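Local coordinates for uncharacterized SRPBCC domain-containing protein (PDB 6V04) that is of unknown function but carries START/Bet v1-like (SRPBCC) architecture and is involved in dynemicin biosynthesis, possibly in a cyclase/aromatase-like role, at residues Val16-Pro21 / Asp128-Leu133; Pro34-Gln39 / Ala134-Thr139; Ala177-Gly180 / Gly184-Phe187; Arg195-Arg200 / His260-Thr265. All blocks are in the same frame, centred on the assembly; numbering follows the deposited sequence. Where two conformers were deposited one is given.

Interaction 1: residues Val16-Pro21 / Asp128-Leu133; sequences VMVSVP and DFVGRL
Val16 meets Val130 through single methyl groups, CG1 of the strand residue standing 3.8 Å from CG2 of the helix residue. That methyl is placed by the first torsion of Val16, which sets CG1 anti to the backbone N (chi1 162°), and the two side chains cross obliquely. Met17 points its CB away from the helix and contributes little more than its carbonyl, with Met17 O 4.3 Å from Val130 CG2. Val18 turns back toward the helix and makes the closest approach of the pair of segments: its CG1 lies 3.7 Å from Val130 CB, and its own CB is 3.9 Å from both CB and CG2 of Val130. These two side chains slide past one another in opposite directions, with Val18 CB and CG1 both against Val130 CB. Val16 and Val18, two residues apart on the strand, thus both pack on Val130, and no hydrogen bond spans the gap. The short axes run nearly parallel, 13° apart, with a closest approach of 8.6 Å, a distance bridged by purely apolar packing. Strand 14-20 is the edge of its seven-stranded antiparallel sheet and pairs with strand 103-110. Helix 116-139 lies against it, with Val16 also touching Trp126 and Leu127 one way along the helix, and Val20 reaching Ala134 and Leu137 the other way, beside Val27 of helix 24-32.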
loop_
_atom_site.group_PDB
_atom_site.type_symbol
_atom_site.label_atom_id
_atom_site.label_comp_id
_atom_site.label_asym_id
_atom_site.label_seq_id
_atom_site.Cartn_x
_atom_site.Cartn_y
_atom_site.Cartn_z
ATOM N N VAL A 16 -12.839 12.182 -1.378
ATOM C CA VAL A 16 -13.440 11.793 -0.109
ATOM C C VAL A 16 -13.481 13.025 0.783
ATOM O O VAL A 16 -12.606 13.892 0.712
ATOM C CB VAL A 16 -12.660 10.637 0.563
ATOM C CG1 VAL A 16 -13.005 10.524 2.035
ATOM C CG2 VAL A 16 -12.954 9.326 -0.150
ATOM N N MET A 17 -14.520 13.114 1.612
ATOM C CA MET A 17 -14.693 14.240 2.515
ATOM C C MET A 17 -15.082 13.730 3.895
ATOM O O MET A 17 -15.691 12.666 4.035
ATOM C CB MET A 17 -15.778 15.228 2.018
ATOM C CG MET A 17 -15.462 15.951 0.721
ATOM S SD MET A 17 -15.822 14.988 -0.765
ATOM C CE MET A 17 -16.075 16.296 -1.965
ATOM N N VAL A 18 -14.715 14.497 4.917
ATOM C CA VAL A 18 -15.244 14.300 6.261
ATOM C C VAL A 18 -15.511 15.671 6.870
ATOM O O VAL A 18 -14.742 16.615 6.665
ATOM C CB VAL A 18 -14.291 13.460 7.145
ATOM C CG1 VAL A 18 -12.969 14.185 7.381
ATOM C CG2 VAL A 18 -14.963 13.105 8.468
ATOM N N SER A 19 -16.621 15.780 7.589
ATOM C CA SER A 19 -16.966 16.970 8.351
ATOM C C SER A 19 -16.810 16.650 9.828
ATOM O O SER A 19 -17.327 15.633 10.298
ATOM C CB SER A 19 -18.395 17.422 8.052
ATOM O OG SER A 19 -18.786 18.459 8.932
ATOM N N VAL A 20 -16.079 17.495 10.550
ATOM C CA VAL A 20 -15.845 17.271 11.978
ATOM C C VAL A 20 -16.189 18.525 12.773
ATOM O O VAL A 20 -16.014 19.649 12.278
ATOM C CB VAL A 20 -14.396 16.844 12.257
ATOM C CG1 VAL A 20 -14.088 15.487 11.624
ATOM C CG2 VAL A 20 -13.419 17.905 11.788
ATOM N N PRO A 21 -16.677 18.386 13.997
ATOM C CA PRO A 21 -17.007 19.567 14.801
ATOM C C PRO A 21 -15.805 20.100 15.556
ATOM O O PRO A 21 -15.894 20.380 16.755
ATOM C CB PRO A 21 -18.079 19.036 15.758
ATOM C CG PRO A 21 -17.694 17.614 15.958
ATOM C CD PRO A 21 -17.079 17.137 14.664
ATOM N N ASP A 128 -11.408 5.167 5.375
ATOM C CA ASP A 128 -10.843 4.660 6.620
ATOM C C ASP A 128 -9.959 5.712 7.280
ATOM O O ASP A 128 -10.083 5.988 8.478
ATOM C CB ASP A 128 -10.081 3.367 6.304
ATOM C CG ASP A 128 -9.275 2.845 7.468
ATOM O OD1 ASP A 128 -8.196 3.400 7.736
ATOM O OD2 ASP A 128 -9.718 1.859 8.090
ATOM N N PHE A 129 -9.089 6.351 6.500
ATOM C CA PHE A 129 -8.184 7.331 7.085
ATOM C C PHE A 129 -8.941 8.539 7.633
ATOM O O PHE A 129 -8.644 9.005 8.736
ATOM C CB PHE A 129 -7.145 7.764 6.050
ATOM C CG PHE A 129 -5.979 6.812 5.911
ATOM C CD1 PHE A 129 -5.348 6.270 7.033
ATOM C CD2 PHE A 129 -5.511 6.468 4.660
ATOM C CE1 PHE A 129 -4.275 5.419 6.896
ATOM C CE2 PHE A 129 -4.432 5.610 4.519
ATOM C CZ PHE A 129 -3.818 5.087 5.643
ATOM N N VAL A 130 -9.922 9.071 6.892
ATOM C CA VAL A 130 -10.624 10.232 7.437
ATOM C C VAL A 130 -11.512 9.816 8.605
ATOM O O VAL A 130 -11.750 10.608 9.524
ATOM C CB VAL A 130 -11.412 11.002 6.352
ATOM C CG1 VAL A 130 -10.459 11.457 5.258
ATOM C CG2 VAL A 130 -12.570 10.194 5.764
ATOM N N GLY A 131 -11.954 8.555 8.646
ATOM C CA GLY A 131 -12.674 8.084 9.813
ATOM C C GLY A 131 -11.794 8.022 11.045
ATOM O O GLY A 131 -12.264 8.270 12.161
ATOM N N ARG A 132 -10.507 7.714 10.861
ATOM C CA ARG A 132 -9.583 7.696 11.992
ATOM C C ARG A 132 -9.257 9.114 12.444
ATOM O O ARG A 132 -9.160 9.379 13.647
ATOM C CB ARG A 132 -8.309 6.922 11.620
ATOM C CG ARG A 132 -8.570 5.438 11.388
ATOM C CD ARG A 132 -7.356 4.622 10.971
ATOM N NE ARG A 132 -7.821 3.334 10.473
ATOM C CZ ARG A 132 -8.130 2.291 11.239
ATOM N NH1 ARG A 132 -7.975 2.345 12.560
ATOM N NH2 ARG A 132 -8.585 1.191 10.669
ATOM N N LEU A 133 -9.124 10.055 11.502
ATOM C CA LEU A 133 -8.949 11.449 11.889
ATOM C C LEU A 133 -10.099 11.905 12.774
ATOM O O LEU A 133 -9.885 12.533 13.816
ATOM C CB LEU A 133 -8.843 12.345 10.649
ATOM C CG LEU A 133 -8.782 13.842 10.953
ATOM C CD1 LEU A 133 -7.555 14.200 11.778
ATOM C CD2 LEU A 133 -8.774 14.608 9.637
#

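Interaction 2: residues Pro34-Gln39 / Ala134-Thr139; sequences PRRVAQ and ARYLET
The Tyr136 ring carries Gln39 CB over one face, and Arg36 O approaches that face as well. Gln39 CB stands 3.9 Å from the ring centroid, which makes this a CH-pi contact; the nearest ring atom is CE1, 3.5 Å from that CB. At the ring's edge, in its plane, a water meets the hydroxyl, 2.6 Å from Tyr136 OH. The Arg36 guanidinium, in one of its two modelled conformers, takes Tyr136 OH near its edge and has Arg35 NH2 3.9 Å above one face. Arg36 NH1 donates to Tyr136 OH at 3.1 Å, a bent bond of 140° with the oxygen tilted 23° from the guanidinium plane. Tyr136 CG lies anti to the backbone N (chi1 167°), which carries the ring out from the end of helix 116-139 and ties it to the short helix 34-40; the ring also touches Ala30 of helix 24-32 and Ser143. Arg35 NH1 donates to the same water, 3.0 Å from its oxygen, so the hydroxyl is linked to both arginines. A phenylalanine here would keep the ring under Gln39 but would probably leave Arg36 NH1 and the water without their shared oxygen. The contact joins a ring face packed by Gln39 CB to a hydroxyl held by Arg36 and, through water, by Arg35, and the two guanidinium groups nearby would probably polarise the phenol O-H.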
loop_
_atom_site.group_PDB
_atom_site.type_symbol
_atom_site.label_atom_id
_atom_site.label_comp_id
_atom_site.label_asym_id
_atom_site.label_seq_id
_atom_site.Cartn_x
_atom_site.Cartn_y
_atom_site.Cartn_z
ATOM N N PRO A 34 3.652 16.132 13.233
ATOM C CA PRO A 34 3.919 14.688 13.135
ATOM C C PRO A 34 3.509 13.904 14.365
ATOM O O PRO A 34 3.094 12.748 14.213
ATOM C CB PRO A 34 5.432 14.627 12.902
ATOM C CG PRO A 34 5.737 15.925 12.212
ATOM C CD PRO A 34 4.849 16.925 12.897
ATOM N N ARG A 35 3.591 14.487 15.566
ATOM C CA ARG A 35 3.147 13.772 16.759
ATOM C C ARG A 35 1.654 13.480 16.694
ATOM O O ARG A 35 1.202 12.411 17.122
ATOM C CB ARG A 35 3.475 14.566 18.028
ATOM C CG ARG A 35 3.296 13.732 19.298
ATOM C CD ARG A 35 3.295 14.572 20.570
ATOM N NE ARG A 35 2.154 15.483 20.637
ATOM C CZ ARG A 35 0.913 15.116 20.947
ATOM N NH1 ARG A 35 0.632 13.846 21.213
ATOM N NH2 ARG A 35 -0.054 16.023 20.983
ATOM N N ARG A 36 0.869 14.427 16.174
ATOM C CA ARG A 36 -0.563 14.209 16.028
ATOM C C ARG A 36 -0.867 13.294 14.849
ATOM O O ARG A 36 -1.721 12.408 14.951
ATOM C CB ARG A 36 -1.286 15.551 15.861
ATOM C CG ARG A 36 -1.175 16.460 17.086
ATOM C CD ARG A 36 -2.143 17.633 17.007
ATOM N NE ARG A 36 -1.998 18.556 18.132
ATOM C CZ ARG A 36 -2.652 18.452 19.287
ATOM N NH1 ARG A 36 -3.514 17.461 19.489
ATOM N NH2 ARG A 36 -2.442 19.342 20.248
ATOM N N VAL A 37 -0.185 13.498 13.717
ATOM C CA VAL A 37 -0.411 12.654 12.546
ATOM C C VAL A 37 -0.190 11.186 12.887
ATOM O O VAL A 37 -0.887 10.303 12.367
ATOM C CB VAL A 37 0.492 13.113 11.378
ATOM C CG1 VAL A 37 0.411 12.159 10.186
ATOM C CG2 VAL A 37 0.112 14.522 10.942
ATOM N N ALA A 38 0.777 10.904 13.763
ATOM C CA ALA A 38 1.057 9.532 14.167
ATOM C C ALA A 38 -0.037 8.934 15.037
ATOM O O ALA A 38 -0.016 7.724 15.283
ATOM C CB ALA A 38 2.399 9.490 14.894
ATOM N N GLN A 39 -0.985 9.738 15.518
ATOM C CA GLN A 39 -2.059 9.194 16.339
ATOM C C GLN A 39 -3.213 8.641 15.519
ATOM O O GLN A 39 -4.031 7.897 16.064
ATOM C CB GLN A 39 -2.589 10.258 17.303
ATOM C CG GLN A 39 -1.517 10.900 18.169
ATOM C CD GLN A 39 -0.738 9.894 18.963
ATOM O OE1 GLN A 39 0.495 9.865 18.918
ATOM N NE2 GLN A 39 -1.449 9.058 19.702
ATOM N N ALA A 134 -11.335 11.603 12.367
ATOM C CA ALA A 134 -12.496 12.057 13.128
ATOM C C ALA A 134 -12.519 11.445 14.522
ATOM O O ALA A 134 -12.859 12.125 15.495
ATOM C CB ALA A 134 -13.781 11.719 12.370
ATOM N N ARG A 135 -12.161 10.166 14.633
ATOM C CA ARG A 135 -12.115 9.505 15.939
ATOM C C ARG A 135 -11.097 10.174 16.856
ATOM O O ARG A 135 -11.368 10.416 18.038
ATOM C CB ARG A 135 -11.765 8.032 15.754
ATOM C CG ARG A 135 -12.904 7.148 15.296
ATOM C CD ARG A 135 -12.421 5.707 15.165
ATOM N NE ARG A 135 -11.892 5.179 16.425
ATOM C CZ ARG A 135 -12.492 4.264 17.187
ATOM N NH1 ARG A 135 -13.658 3.737 16.838
ATOM N NH2 ARG A 135 -11.911 3.866 18.311
ATOM N N TYR A 136 -9.906 10.454 16.325
ATOM C CA TYR A 136 -8.849 11.081 17.109
ATOM C C TYR A 136 -9.244 12.479 17.571
ATOM O O TYR A 136 -8.986 12.854 18.723
ATOM C CB TYR A 136 -7.561 11.113 16.284
ATOM C CG TYR A 136 -6.502 12.016 16.864
ATOM C CD1 TYR A 136 -5.885 11.714 18.065
ATOM C CD2 TYR A 136 -6.111 13.169 16.195
ATOM C CE1 TYR A 136 -4.921 12.555 18.608
ATOM C CE2 TYR A 136 -5.154 14.014 16.721
ATOM C CZ TYR A 136 -4.553 13.700 17.916
ATOM O OH TYR A 136 -3.599 14.555 18.432
ATOM N N LEU A 137 -9.877 13.268 16.691
ATOM C CA LEU A 137 -10.340 14.594 17.093
ATOM C C LEU A 137 -11.426 14.512 18.157
ATOM O O LEU A 137 -11.496 15.373 19.042
ATOM C CB LEU A 137 -10.853 15.358 15.869
ATOM C CG LEU A 137 -9.773 15.779 14.874
ATOM C CD1 LEU A 137 -10.400 16.275 13.591
ATOM C CD2 LEU A 137 -8.901 16.862 15.495
ATOM N N GLU A 138 -12.272 13.483 18.094
ATOM C CA GLU A 138 -13.370 13.356 19.048
ATOM C C GLU A 138 -12.868 12.978 20.437
ATOM O O GLU A 138 -13.276 13.579 21.438
ATOM C CB GLU A 138 -14.367 12.314 18.539
ATOM C CG GLU A 138 -15.580 12.107 19.426
ATOM C CD GLU A 138 -16.445 10.952 18.960
ATOM O OE1 GLU A 138 -16.111 10.337 17.925
ATOM O OE2 GLU A 138 -17.456 10.655 19.632
ATOM N N THR A 139 -11.990 11.976 20.520
ATOM C CA THR A 139 -11.636 11.376 21.800
ATOM C C THR A 139 -10.252 11.749 22.306
ATOM O O THR A 139 -10.002 11.615 23.510
ATOM C CB THR A 139 -11.700 9.845 21.705
ATOM O OG1 THR A 139 -10.598 9.368 20.926
ATOM C CG2 THR A 139 -13.005 9.403 21.056
HETATM O O HOH W 1 -2.317 13.915 20.603
#

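Interaction 3: residues Ala177-Gly180 / Gly184-Phe187; sequences ATNG and GWFF
A classic beta bulge marks the hairpin of strands 176-178 and 183-187, because Gly184 and Trp185 both face Ala177. The evidence is in the bonding of one oxygen: Ala177 O accepts from Gly184 N at 3.0 Å, almost straight at 178° and in the carbonyl plane, and also from Trp185 N at 3.2 Å. Ala177 N returns a bond to Trp185 O, also 3.2 Å, completing the antiparallel hydrogen-bonded pair. Asn179, just beyond the strand and poorly ordered, packs its CB 3.6 Å from Gly184 CA. A CB modelled on Gly184 would fall 2.2 Å from Asn179 CB, a clash that the absence of a side chain avoids. Trp185 CG lies anti to its carbonyl carbon (chi1 -53°), which brings the indole over toward Asn179. There Asn179 ND2 comes within 3.0 Å of Trp185 NE1, obliquely to the ring and with the amide plane turned 74° from it; both are donors, and this is not a hydrogen bond. The indole also makes a cation-pi contact with Arg196 of the next strand. An alanine in its place would keep the bulge's backbone bonds, but would probably leave the Arg196 guanidinium without its aromatic partner and the Asn179 amide less covered. On the same strand, Phe187 presents its ring edge to the hairpin partner: Ala177 CB lies in the plane of that ring, 3.6 Å from Phe187 CE2.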
loop_
_atom_site.group_PDB
_atom_site.type_symbol
_atom_site.label_atom_id
_atom_site.label_comp_id
_atom_site.label_asym_id
_atom_site.label_seq_id
_atom_site.Cartn_x
_atom_site.Cartn_y
_atom_site.Cartn_z
ATOM N N ALA A 177 11.469 -21.060 -6.028
ATOM C CA ALA A 177 12.299 -22.101 -6.610
ATOM C C ALA A 177 11.451 -23.340 -6.850
ATOM O O ALA A 177 10.395 -23.527 -6.241
ATOM C CB ALA A 177 13.487 -22.446 -5.709
ATOM N N THR A 178 11.932 -24.192 -7.748
ATOM C CA THR A 178 11.199 -25.392 -8.103
ATOM C C THR A 178 11.388 -26.468 -7.038
ATOM O O THR A 178 12.348 -26.454 -6.263
ATOM C CB THR A 178 11.652 -25.910 -9.468
ATOM O OG1 THR A 178 13.040 -26.265 -9.410
ATOM C CG2 THR A 178 11.445 -24.839 -10.534
ATOM N N ASN A 179 10.429 -27.401 -6.995
ATOM C CA ASN A 179 10.430 -28.507 -6.048
ATOM C C ASN A 179 10.066 -29.772 -6.834
ATOM O O ASN A 179 8.980 -30.337 -6.712
ATOM C CB ASN A 179 9.461 -28.248 -4.891
ATOM C CG ASN A 179 9.630 -29.233 -3.752
ATOM O OD1 ASN A 179 8.726 -30.010 -3.451
ATOM N ND2 ASN A 179 10.794 -29.205 -3.114
ATOM N N GLY A 180 11.004 -30.225 -7.661
ATOM C CA GLY A 180 10.744 -31.299 -8.596
ATOM C C GLY A 180 10.505 -30.764 -9.994
ATOM O O GLY A 180 11.419 -30.743 -10.824
ATOM N N GLY A 184 7.676 -24.661 -6.034
ATOM C CA GLY A 184 7.297 -25.358 -4.817
ATOM C C GLY A 184 7.714 -24.657 -3.537
ATOM O O GLY A 184 7.247 -25.029 -2.461
ATOM N N TRP A 185 8.581 -23.646 -3.637
ATOM C CA TRP A 185 9.010 -22.860 -2.486
ATOM C C TRP A 185 8.899 -21.369 -2.761
ATOM O O TRP A 185 9.166 -20.913 -3.872
ATOM C CB TRP A 185 10.472 -23.141 -2.105
ATOM C CG TRP A 185 10.847 -24.564 -1.884
ATOM C CD1 TRP A 185 11.686 -25.310 -2.648
ATOM C CD2 TRP A 185 10.415 -25.406 -0.817
ATOM N NE1 TRP A 185 11.814 -26.569 -2.121
ATOM C CE2 TRP A 185 11.034 -26.656 -1.000
ATOM C CE3 TRP A 185 9.562 -25.228 0.273
ATOM C CZ2 TRP A 185 10.840 -27.723 -0.124
ATOM C CZ3 TRP A 185 9.371 -26.296 1.144
ATOM C CH2 TRP A 185 9.993 -27.523 0.928
ATOM N N PHE A 186 8.548 -20.620 -1.720
ATOM C CA PHE A 186 8.558 -19.162 -1.698
ATOM C C PHE A 186 9.457 -18.742 -0.546
ATOM O O PHE A 186 9.302 -19.249 0.568
ATOM C CB PHE A 186 7.129 -18.637 -1.513
ATOM C CG PHE A 186 6.979 -17.154 -1.665
ATOM C CD1 PHE A 186 7.264 -16.298 -0.611
ATOM C CD2 PHE A 186 6.484 -16.611 -2.849
ATOM C CE1 PHE A 186 7.099 -14.942 -0.723
ATOM C CE2 PHE A 186 6.319 -15.244 -2.973
ATOM C CZ PHE A 186 6.615 -14.411 -1.911
ATOM N N PHE A 187 10.399 -17.836 -0.804
ATOM C CA PHE A 187 11.426 -17.476 0.172
ATOM C C PHE A 187 11.277 -16.043 0.660
ATOM O O PHE A 187 11.061 -15.119 -0.135
ATOM C CB PHE A 187 12.816 -17.642 -0.423
ATOM C CG PHE A 187 13.129 -19.043 -0.823
ATOM C CD1 PHE A 187 13.434 -19.996 0.132
ATOM C CD2 PHE A 187 13.106 -19.417 -2.147
ATOM C CE1 PHE A 187 13.727 -21.303 -0.230
ATOM C CE2 PHE A 187 13.385 -20.722 -2.517
ATOM C CZ PHE A 187 13.708 -21.662 -1.555
#

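Interaction 4: residues Arg195-Arg200 / His260-Thr265; sequences RRFTLR and HRFAAT
Phe197 of strand 196-205 and Phe262 of helix 252-277 meet where the long C-terminal helix packs on a seven-stranded antiparallel sheet, an arrangement consistent with the helix-grip architecture of START/Bet v1-like proteins. The aromatic contact is T-shaped. Phe262 directs its edge at the face of Phe197, with the centroids 4.9 Å apart and the planes at 67°. Phe262 CZ sits 3.7 Å above the plane of the Phe197 ring, over its centre, so the six ring carbons are nearly equidistant from it. The side chains come from opposite directions, and Phe197 CG lies anti to its carbonyl carbon (chi1 -63°), which carries the ring across toward the helix. Phe262 also meets the rings of Trp245 and His242, and Phe197 packs on Val214 of the neighbouring strand.

The polar part belongs to Arg261, whose main partner lies outside the two segments: NE forms a salt bridge with Asp190 OD2, and NH2 donates to Pro194 O. With its charged end held in this way, the guanidinium borders the aromatic pair without making a hydrogen bond to the strand segment. Arg195 is tied to the same loop through NH2 to Asp190 O, so both cationic side chains converge on Asp190. Arg261 is itself buried, and the pairing with Asp190 probably offsets its charge. Arg261 NH1 stands at the edge of the Phe197 ring, 4.2 Å from CZ.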
loop_
_atom_site.group_PDB
_atom_site.type_symbol
_atom_site.label_atom_id
_atom_site.label_comp_id
_atom_site.label_asym_id
_atom_site.label_seq_id
_atom_site.Cartn_x
_atom_site.Cartn_y
_atom_site.Cartn_z
ATOM N N ARG A 195 12.347 -18.841 6.791
ATOM C CA ARG A 195 12.802 -18.357 5.488
ATOM C C ARG A 195 12.142 -19.075 4.316
ATOM O O ARG A 195 11.830 -18.444 3.306
ATOM C CB ARG A 195 14.319 -18.515 5.399
ATOM C CG ARG A 195 14.927 -18.118 4.085
ATOM C CD ARG A 195 16.431 -17.892 4.235
ATOM N NE ARG A 195 16.737 -16.733 5.069
ATOM C CZ ARG A 195 17.952 -16.208 5.198
ATOM N NH1 ARG A 195 18.979 -16.740 4.548
ATOM N NH2 ARG A 195 18.149 -15.156 5.970
ATOM N N ARG A 196 11.893 -20.375 4.437
ATOM C CA ARG A 196 11.379 -21.208 3.354
ATOM C C ARG A 196 9.918 -21.547 3.615
ATOM O O ARG A 196 9.583 -22.107 4.668
ATOM C CB ARG A 196 12.213 -22.487 3.257
ATOM C CG ARG A 196 11.726 -23.528 2.277
ATOM C CD ARG A 196 12.552 -24.816 2.386
ATOM N NE ARG A 196 13.974 -24.568 2.189
ATOM C CZ ARG A 196 14.613 -24.689 1.032
ATOM N NH1 ARG A 196 13.961 -25.043 -0.075
ATOM N NH2 ARG A 196 15.911 -24.445 0.977
ATOM N N PHE A 197 9.051 -21.212 2.662
ATOM C CA PHE A 197 7.629 -21.489 2.756
ATOM C C PHE A 197 7.184 -22.375 1.600
ATOM O O PHE A 197 7.618 -22.188 0.458
ATOM C CB PHE A 197 6.826 -20.180 2.741
ATOM C CG PHE A 197 7.124 -19.294 3.905
ATOM C CD1 PHE A 197 8.225 -18.452 3.889
ATOM C CD2 PHE A 197 6.323 -19.318 5.029
ATOM C CE1 PHE A 197 8.515 -17.644 4.971
ATOM C CE2 PHE A 197 6.609 -18.518 6.117
ATOM C CZ PHE A 197 7.708 -17.675 6.089
ATOM N N THR A 198 6.294 -23.317 1.900
ATOM C CA THR A 198 5.731 -24.184 0.872
ATOM C C THR A 198 4.755 -23.418 -0.023
ATOM O O THR A 198 3.831 -22.751 0.460
ATOM C CB THR A 198 5.014 -25.361 1.514
ATOM O OG1 THR A 198 5.943 -26.129 2.292
ATOM C CG2 THR A 198 4.399 -26.252 0.447
ATOM N N LEU A 199 4.938 -23.557 -1.327
ATOM C CA LEU A 199 4.082 -22.938 -2.331
ATOM C C LEU A 199 3.215 -24.036 -2.933
ATOM O O LEU A 199 3.725 -25.110 -3.278
ATOM C CB LEU A 199 4.937 -22.250 -3.395
ATOM C CG LEU A 199 4.219 -21.368 -4.416
ATOM C CD1 LEU A 199 5.159 -20.319 -4.967
ATOM C CD2 LEU A 199 3.682 -22.231 -5.542
ATOM N N ARG A 200 1.912 -23.779 -3.037
ATOM C CA ARG A 200 0.945 -24.751 -3.528
ATOM C C ARG A 200 0.035 -24.106 -4.568
ATOM O O ARG A 200 -0.132 -22.885 -4.614
ATOM C CB ARG A 200 0.051 -25.313 -2.413
ATOM C CG ARG A 200 0.781 -25.958 -1.247
ATOM C CD ARG A 200 1.449 -27.279 -1.618
ATOM N NE ARG A 200 1.354 -28.250 -0.529
ATOM C CZ ARG A 200 2.201 -29.258 -0.331
ATOM N NH1 ARG A 200 3.235 -29.441 -1.142
ATOM N NH2 ARG A 200 2.018 -30.083 0.692
ATOM N N HIS A 260 4.353 -8.151 7.803
ATOM C CA HIS A 260 5.404 -7.163 7.584
ATOM C C HIS A 260 6.538 -7.735 6.732
ATOM O O HIS A 260 6.991 -7.104 5.767
ATOM C CB HIS A 260 5.894 -6.680 8.950
ATOM C CG HIS A 260 6.703 -5.426 8.918
ATOM N ND1 HIS A 260 6.644 -4.490 9.927
ATOM C CD2 HIS A 260 7.593 -4.952 8.013
ATOM C CE1 HIS A 260 7.475 -3.500 9.654
ATOM N NE2 HIS A 260 8.067 -3.759 8.503
ATOM N N ARG A 261 7.004 -8.939 7.062
ATOM C CA ARG A 261 8.113 -9.526 6.317
ATOM C C ARG A 261 7.724 -9.821 4.876
ATOM O O ARG A 261 8.519 -9.598 3.952
ATOM C CB ARG A 261 8.582 -10.803 6.999
ATOM C CG ARG A 261 9.174 -10.589 8.387
ATOM C CD ARG A 261 9.513 -11.919 9.042
ATOM N NE ARG A 261 10.564 -12.614 8.299
ATOM C CZ ARG A 261 10.597 -13.918 8.040
ATOM N NH1 ARG A 261 9.640 -14.735 8.471
ATOM N NH2 ARG A 261 11.616 -14.416 7.362
ATOM N N PHE A 262 6.525 -10.361 4.664
ATOM C CA PHE A 262 6.081 -10.607 3.299
ATOM C C PHE A 262 5.857 -9.305 2.546
ATOM O O PHE A 262 6.121 -9.247 1.339
ATOM C CB PHE A 262 4.819 -11.465 3.305
ATOM C CG PHE A 262 5.088 -12.947 3.375
ATOM C CD1 PHE A 262 5.355 -13.565 4.585
ATOM C CD2 PHE A 262 5.060 -13.729 2.235
ATOM C CE1 PHE A 262 5.582 -14.931 4.651
ATOM C CE2 PHE A 262 5.280 -15.096 2.297
ATOM C CZ PHE A 262 5.548 -15.700 3.504
ATOM N N ALA A 263 5.408 -8.239 3.219
ATOM C CA ALA A 263 5.255 -6.961 2.514
ATOM C C ALA A 263 6.595 -6.457 1.992
ATOM O O ALA A 263 6.684 -5.938 0.868
ATOM C CB ALA A 263 4.612 -5.924 3.435
ATOM N N ALA A 264 7.647 -6.580 2.798
ATOM C CA ALA A 264 8.966 -6.163 2.346
ATOM C C ALA A 264 9.435 -7.034 1.192
ATOM O O ALA A 264 10.113 -6.553 0.272
ATOM C CB ALA A 264 9.947 -6.236 3.510
ATOM N N THR A 265 9.091 -8.322 1.229
ATOM C CA THR A 265 9.466 -9.226 0.147
ATOM C C THR A 265 8.777 -8.825 -1.148
ATOM O O THR A 265 9.408 -8.784 -2.212
ATOM C CB THR A 265 9.119 -10.660 0.527
ATOM O OG1 THR A 265 9.936 -11.045 1.637
ATOM C CG2 THR A 265 9.389 -11.629 -0.602
#

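The contacts fall into two groups well apart in the fold. Interactions 1 and 2 share helix 116-139, with centres about 11 Å apart, and they join directly through Val20 CG1, 3.9 Å from Ala134 CB. Interactions 3 and 4 have centres about 12 Å apart, because strands 183-187 and 196-205 are neighbours in one sheet: Phe186 N is 2.8 Å from Phe197 O, a probable hydrogen bond, and Phe186 CE1 packs 3.5 Å from Phe262 CE2. Between the groups the centres are 33 to 45 Å apart; by nearest atoms the closest pair is interactions 1 and 4, about 14 Å. None of the four adjoins the magnesium site at Gln149.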